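Local coordinates for protein glutathione S-transferase (Xanthomonas axonopodis pv. citri, PDB 6NV6) that binds glutathione and, as a theta class transferase, probably catalyses its conjugation to electrophilic substrates, at residues A[133-141]-A[172-182]. Sequence-based numbering, arbitrary orientation.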
ATOM      1  N   LEU A 133      -4.121   2.806  17.473  1.00 44.97           N
ATOM      2  CA  LEU A 133      -5.412   2.873  16.796  1.00 44.94           C
ATOM      3  C   LEU A 133      -5.917   4.303  16.710  1.00 45.33           C
ATOM      4  O   LEU A 133      -6.443   4.722  15.672  1.00 51.90           O
ATOM      5  CB  LEU A 133      -6.441   2.003  17.513  1.00 42.87           C
ATOM      6  CG  LEU A 133      -7.842   2.105  16.897  1.00 44.56           C
ATOM      7  CD1 LEU A 133      -7.801   1.654  15.456  1.00 44.62           C
ATOM      8  CD2 LEU A 133      -8.884   1.303  17.658  1.00 35.55           C
ATOM      9  N   THR A 134      -5.756   5.071  17.786  1.00 42.27           N
ATOM     10  CA  THR A 134      -6.274   6.431  17.779  1.00 51.68           C
ATOM     11  C   THR A 134      -5.464   7.319  16.842  1.00 46.18           C
ATOM     12  O   THR A 134      -6.024   8.176  16.150  1.00 54.84           O
ATOM     13  CB  THR A 134      -6.273   6.992  19.205  1.00 53.05           C
ATOM     14  OG1 THR A 134      -7.263   6.311  19.989  1.00 49.13           O
ATOM     15  CG2 THR A 134      -6.563   8.495  19.196  1.00 47.10           C
ATOM     16  N   GLN A 135      -4.149   7.125  16.792  1.00 47.48           N
ATOM     17  CA  GLN A 135      -3.328   7.975  15.939  1.00 49.86           C
ATOM     18  C   GLN A 135      -3.399   7.545  14.479  1.00 48.95           C
ATOM     19  O   GLN A 135      -3.451   8.392  13.578  1.00 45.36           O
ATOM     20  CB  GLN A 135      -1.882   7.977  16.421  1.00 52.31           C
ATOM     21  CG  GLN A 135      -1.098   9.111  15.821  1.00 56.35           C
ATOM     22  CD  GLN A 135       0.377   8.948  16.013  1.00 73.22           C
ATOM     23  OE1 GLN A 135       1.172   9.413  15.193  1.00 77.14           O
ATOM     24  NE2 GLN A 135       0.767   8.283  17.101  1.00 78.71           N
ATOM     25  N   SER A 136      -3.365   6.234  14.231  1.00 39.84           N
ATOM     26  CA  SER A 136      -3.686   5.717  12.906  1.00 42.30           C
ATOM     27  C   SER A 136      -4.912   6.425  12.346  1.00 50.07           C
ATOM     28  O   SER A 136      -4.885   6.979  11.234  1.00 40.20           O
ATOM     29  CB  SER A 136      -3.927   4.209  12.987  1.00 35.66           C
ATOM     30  OG  SER A 136      -2.706   3.502  13.159  1.00 37.63           O
ATOM     31  N   GLY A 137      -5.980   6.456  13.154  1.00 46.23           N
ATOM     32  CA  GLY A 137      -7.235   7.043  12.714  1.00 49.19           C
ATOM     33  C   GLY A 137      -7.119   8.513  12.351  1.00 47.25           C
ATOM     34  O   GLY A 137      -7.630   8.953  11.317  1.00 44.62           O
ATOM     35  N   GLU A 138      -6.455   9.299  13.202  1.00 46.38           N
ATOM     36  CA  GLU A 138      -6.403  10.730  12.922  1.00 52.75           C
ATOM     37  C   GLU A 138      -5.396  11.048  11.829  1.00 45.64           C
ATOM     38  O   GLU A 138      -5.551  12.051  11.126  1.00 49.10           O
ATOM     39  CB  GLU A 138      -6.091  11.538  14.186  1.00 65.13           C
ATOM     40  CG  GLU A 138      -7.274  11.648  15.188  1.00 88.93           C
ATOM     41  CD  GLU A 138      -8.675  11.733  14.527  1.00 99.38           C
ATOM     42  OE1 GLU A 138      -8.987  12.777  13.914  1.00 97.65           O
ATOM     43  OE2 GLU A 138      -9.477  10.769  14.645  1.00 96.39           O
ATOM     44  N   LEU A 139      -4.378  10.211  11.659  1.00 45.34           N
ATOM     45  CA  LEU A 139      -3.542  10.324  10.471  1.00 38.86           C
ATOM     46  C   LEU A 139      -4.357  10.049   9.217  1.00 42.14           C
ATOM     47  O   LEU A 139      -4.335  10.834   8.260  1.00 35.94           O
ATOM     48  CB  LEU A 139      -2.359   9.361  10.564  1.00 42.70           C
ATOM     49  CG  LEU A 139      -1.256   9.777  11.550  1.00 46.28           C
ATOM     50  CD1 LEU A 139      -0.187   8.693  11.699  1.00 33.92           C
ATOM     51  CD2 LEU A 139      -0.653  11.110  11.132  1.00 32.73           C
ATOM     52  N   LEU A 140      -5.099   8.936   9.211  1.00 37.07           N
ATOM     53  CA  LEU A 140      -5.931   8.618   8.055  1.00 38.47           C
ATOM     54  C   LEU A 140      -6.939   9.724   7.750  1.00 40.18           C
ATOM     55  O   LEU A 140      -7.297   9.933   6.582  1.00 30.53           O
ATOM     56  CB  LEU A 140      -6.642   7.289   8.283  1.00 32.79           C
ATOM     57  CG  LEU A 140      -5.685   6.120   8.063  1.00 38.75           C
ATOM     58  CD1 LEU A 140      -6.392   4.786   8.262  1.00 30.62           C
ATOM     59  CD2 LEU A 140      -5.051   6.239   6.670  1.00 23.80           C
ATOM     60  N   ALA A 141      -7.402  10.441   8.784  1.00 37.66           N
ATOM     61  CA  ALA A 141      -8.300  11.570   8.567  1.00 36.83           C
ATOM     62  C   ALA A 141      -7.707  12.591   7.601  1.00 35.54           C
ATOM     63  O   ALA A 141      -8.449  13.257   6.867  1.00 37.10           O
ATOM     64  CB  ALA A 141      -8.627  12.231   9.905  1.00 36.13           C
ATOM     65  N   TRP A 172      -6.159  -1.926   7.051  1.00 29.34           N
ATOM     66  CA  TRP A 172      -6.958  -1.042   7.890  1.00 38.02           C
ATOM     67  C   TRP A 172      -8.429  -1.452   7.927  1.00 37.83           C
ATOM     68  O   TRP A 172      -9.038  -1.505   8.996  1.00 33.49           O
ATOM     69  CB  TRP A 172      -6.827   0.396   7.393  1.00 30.01           C
ATOM     70  CG  TRP A 172      -7.728   1.383   8.084  1.00 41.72           C
ATOM     71  CD1 TRP A 172      -8.869   1.966   7.576  1.00 40.23           C
ATOM     72  CD2 TRP A 172      -7.568   1.915   9.405  1.00 42.07           C
ATOM     73  NE1 TRP A 172      -9.416   2.822   8.503  1.00 34.15           N
ATOM     74  CE2 TRP A 172      -8.638   2.810   9.632  1.00 38.18           C
ATOM     75  CE3 TRP A 172      -6.623   1.727  10.417  1.00 33.98           C
ATOM     76  CZ2 TRP A 172      -8.781   3.513  10.824  1.00 41.99           C
ATOM     77  CZ3 TRP A 172      -6.775   2.422  11.600  1.00 36.67           C
ATOM     78  CH2 TRP A 172      -7.842   3.303  11.794  1.00 36.45           C
ATOM     79  N   PHE A 173      -9.014  -1.754   6.776  1.00 38.24           N
ATOM     80  CA  PHE A 173     -10.452  -1.958   6.723  1.00 38.01           C
ATOM     81  C   PHE A 173     -10.865  -3.385   7.042  1.00 44.14           C
ATOM     82  O   PHE A 173     -12.002  -3.605   7.482  1.00 49.19           O
ATOM     83  CB  PHE A 173     -10.984  -1.562   5.342  1.00 37.05           C
ATOM     84  CG  PHE A 173     -11.231  -0.079   5.188  1.00 42.26           C
ATOM     85  CD1 PHE A 173     -12.199   0.557   5.955  1.00 36.68           C
ATOM     86  CD2 PHE A 173     -10.477   0.682   4.299  1.00 36.17           C
ATOM     87  CE1 PHE A 173     -12.426   1.915   5.822  1.00 35.79           C
ATOM     88  CE2 PHE A 173     -10.702   2.042   4.163  1.00 34.07           C
ATOM     89  CZ  PHE A 173     -11.676   2.658   4.928  1.00 33.36           C
ATOM     90  N   GLU A 174      -9.982  -4.359   6.852  1.00 44.27           N
ATOM     91  CA  GLU A 174     -10.347  -5.750   7.077  1.00 42.72           C
ATOM     92  C   GLU A 174      -9.801  -6.295   8.385  1.00 38.17           C
ATOM     93  O   GLU A 174     -10.183  -7.399   8.783  1.00 45.49           O
ATOM     94  CB  GLU A 174      -9.884  -6.605   5.894  1.00 36.79           C
ATOM     95  CG  GLU A 174     -10.324  -6.031   4.534  1.00 37.55           C
ATOM     96  CD  GLU A 174     -11.848  -5.864   4.401  1.00 46.35           C
ATOM     97  OE1 GLU A 174     -12.583  -6.673   5.011  1.00 44.85           O
ATOM     98  OE2 GLU A 174     -12.313  -4.937   3.689  1.00 36.93           O
ATOM     99  N   MET A 175      -8.926  -5.548   9.054  1.00 39.30           N
ATOM    100  CA  MET A 175      -8.524  -5.771  10.437  1.00 47.39           C
ATOM    101  C   MET A 175      -9.725  -5.841  11.366  1.00 50.41           C
ATOM    102  O   MET A 175     -10.699  -5.098  11.185  1.00 45.62           O
ATOM    103  CB  MET A 175      -7.615  -4.652  10.941  1.00 45.19           C
ATOM    104  CG  MET A 175      -6.159  -4.964  10.925  1.00 46.35           C
ATOM    105  SD  MET A 175      -5.295  -3.789  11.978  1.00 50.89           S
ATOM    106  CE  MET A 175      -6.173  -2.295  11.581  1.00 43.11           C
ATOM    107  N   PRO A 176      -9.671  -6.680  12.398  1.00 54.90           N
ATOM    108  CA  PRO A 176     -10.746  -6.680  13.405  1.00 43.36           C
ATOM    109  C   PRO A 176     -10.550  -5.568  14.432  1.00 46.18           C
ATOM    110  O   PRO A 176     -10.013  -5.753  15.524  1.00 50.59           O
ATOM    111  CB  PRO A 176     -10.625  -8.077  14.015  1.00 42.71           C
ATOM    112  CG  PRO A 176      -9.160  -8.388  13.931  1.00 40.95           C
ATOM    113  CD  PRO A 176      -8.608  -7.649  12.726  1.00 47.76           C
ATOM    114  N   ILE A 177     -10.983  -4.357  14.068  1.00 48.93           N
ATOM    115  CA  ILE A 177     -10.892  -3.184  14.929  1.00 37.63           C
ATOM    116  C   ILE A 177     -12.145  -2.334  14.739  1.00 47.81           C
ATOM    117  O   ILE A 177     -12.910  -2.514  13.790  1.00 37.74           O
ATOM    118  CB  ILE A 177      -9.645  -2.332  14.629  1.00 46.27           C
ATOM    119  CG1 ILE A 177      -9.657  -1.891  13.164  1.00 45.91           C
ATOM    120  CG2 ILE A 177      -8.351  -3.077  14.945  1.00 46.22           C
ATOM    121  CD1 ILE A 177      -8.933  -0.596  12.919  1.00 36.39           C
ATOM    122  N   GLU A 178     -12.344  -1.385  15.655  1.00 47.91           N
ATOM    123  CA  GLU A 178     -13.385  -0.373  15.515  1.00 45.66           C
ATOM    124  C   GLU A 178     -12.744   0.862  14.899  1.00 51.62           C
ATOM    125  O   GLU A 178     -11.838   1.458  15.498  1.00 43.92           O
ATOM    126  CB  GLU A 178     -14.050  -0.037  16.852  1.00 45.70           C
ATOM    127  CG  GLU A 178     -15.408   0.649  16.697  1.00 56.57           C
ATOM    128  CD  GLU A 178     -16.206   0.784  17.998  1.00 63.55           C
ATOM    129  OE1 GLU A 178     -15.601   0.771  19.092  1.00 57.93           O
ATOM    130  OE2 GLU A 178     -17.453   0.900  17.917  1.00 66.54           O
ATOM    131  N   ARG A 179     -13.201   1.232  13.693  1.00 43.57           N
ATOM    132  CA  ARG A 179     -12.633   2.319  12.907  1.00 38.80           C
ATOM    133  C   ARG A 179     -13.468   3.584  13.029  1.00 37.32           C
ATOM    134  O   ARG A 179     -14.697   3.513  13.084  1.00 45.93           O
ATOM    135  CB  ARG A 179     -12.541   1.931  11.430  1.00 41.01           C
ATOM    136  CG  ARG A 179     -11.314   1.120  11.081  1.00 43.40           C
ATOM    137  CD  ARG A 179     -11.471   0.395   9.760  1.00 47.09           C
ATOM    138  NE  ARG A 179     -12.612  -0.514   9.769  1.00 48.77           N
ATOM    139  CZ  ARG A 179     -12.556  -1.798  10.098  1.00 55.64           C
ATOM    140  NH1 ARG A 179     -13.670  -2.501  10.203  1.00 55.66           N
ATOM    141  NH2 ARG A 179     -11.406  -2.360  10.408  1.00 53.43           N
ATOM    142  N   PRO A 180     -12.856   4.761  13.053  1.00 35.82           N
ATOM    143  CA  PRO A 180     -13.644   5.990  12.951  1.00 38.03           C
ATOM    144  C   PRO A 180     -14.235   6.137  11.556  1.00 45.61           C
ATOM    145  O   PRO A 180     -13.733   5.590  10.571  1.00 40.97           O
ATOM    146  CB  PRO A 180     -12.615   7.083  13.238  1.00 34.56           C
ATOM    147  CG  PRO A 180     -11.354   6.513  12.685  1.00 40.31           C
ATOM    148  CD  PRO A 180     -11.409   5.030  12.984  1.00 33.94           C
ATOM    149  N   GLU A 181     -15.321   6.897  11.478  1.00 49.61           N
ATOM    150  CA  GLU A 181     -16.002   7.097  10.204  1.00 50.87           C
ATOM    151  C   GLU A 181     -15.149   7.996   9.312  1.00 45.45           C
ATOM    152  O   GLU A 181     -14.940   9.174   9.618  1.00 44.30           O
ATOM    153  CB  GLU A 181     -17.390   7.688  10.438  1.00 60.76           C
ATOM    154  CG  GLU A 181     -18.516   6.660  10.461  1.00 70.73           C
ATOM    155  CD  GLU A 181     -19.099   6.381   9.086  1.00 90.88           C
ATOM    156  OE1 GLU A 181     -18.448   6.748   8.075  1.00 85.39           O
ATOM    157  OE2 GLU A 181     -20.212   5.796   9.024  1.00 94.87           O
ATOM    158  N   LEU A 182     -14.640   7.443   8.210  1.00 47.00           N
ATOM    159  CA  LEU A 182     -13.853   8.196   7.232  1.00 46.36           C
ATOM    160  C   LEU A 182     -14.375   7.866   5.840  1.00 44.25           C
ATOM    161  O   LEU A 182     -13.829   6.996   5.146  1.00 43.22           O
ATOM    162  CB  LEU A 182     -12.365   7.885   7.353  1.00 43.61           C
ATOM    163  CG  LEU A 182     -11.699   8.220   8.688  1.00 45.05           C
ATOM    164  CD1 LEU A 182     -10.364   7.496   8.769  1.00 41.93           C
ATOM    165  CD2 LEU A 182     -11.540   9.734   8.862  1.00 36.44           C
TER
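In the all-helical C-terminal domain of this glutathione transferase fold, the indole of Trp172 meets Leu133, Ser136, Gly137 and Leu140 of helix 126-146 as a knob in a hole. Trp172 lies near the end of helix 163-174, and the loop that follows passes along helix 126-146 to Leu182, the N-cap residue of helix 183-193. CD1 of Leu140 stands 3.3 Å from the centroid of the five-membered ring of Trp172 and 15° off the ring normal, a CH-pi contact over the face. The opposite face is covered from within the loop, by CG of Arg179 and CD1 of Ile177, both displaced toward the rim, which sandwiches the indole. With chi1 at 173°, CG opposite the backbone N, the far end of the indole is carried toward helix 126-146; there CZ3 of Trp172 lies 3.6 Å from CB of Ser136, and CH2 is 3.9 Å from CA of Gly137. Gly137, which has no side chain, faces both this ring and Pro180, whose CG is 4.2 Å from the Gly137 CA. At one end of the contact, CD1 of Leu133 meets CD1 of Ile177 at 3.6 Å; at the other, Leu182 lays CD1 against CB of Leu140 and CD2 against Ala141. Arg179 ties the loop to the end of helix 163-174: its NH2 donates to O of Trp172 and, in the guanidinium plane and at 162° at the hydrogen, to O of Met175 at 2.9 Å. Leu140 also touches Phe105 and Leu185, linking the contact to helices 88-118 and 183-193. The side-chain contacts between the segments are apolar, so cohesion probably comes from shape and dispersion, while the two bonds of Arg179 lie within 172-182 and probably help to fix the loop's course.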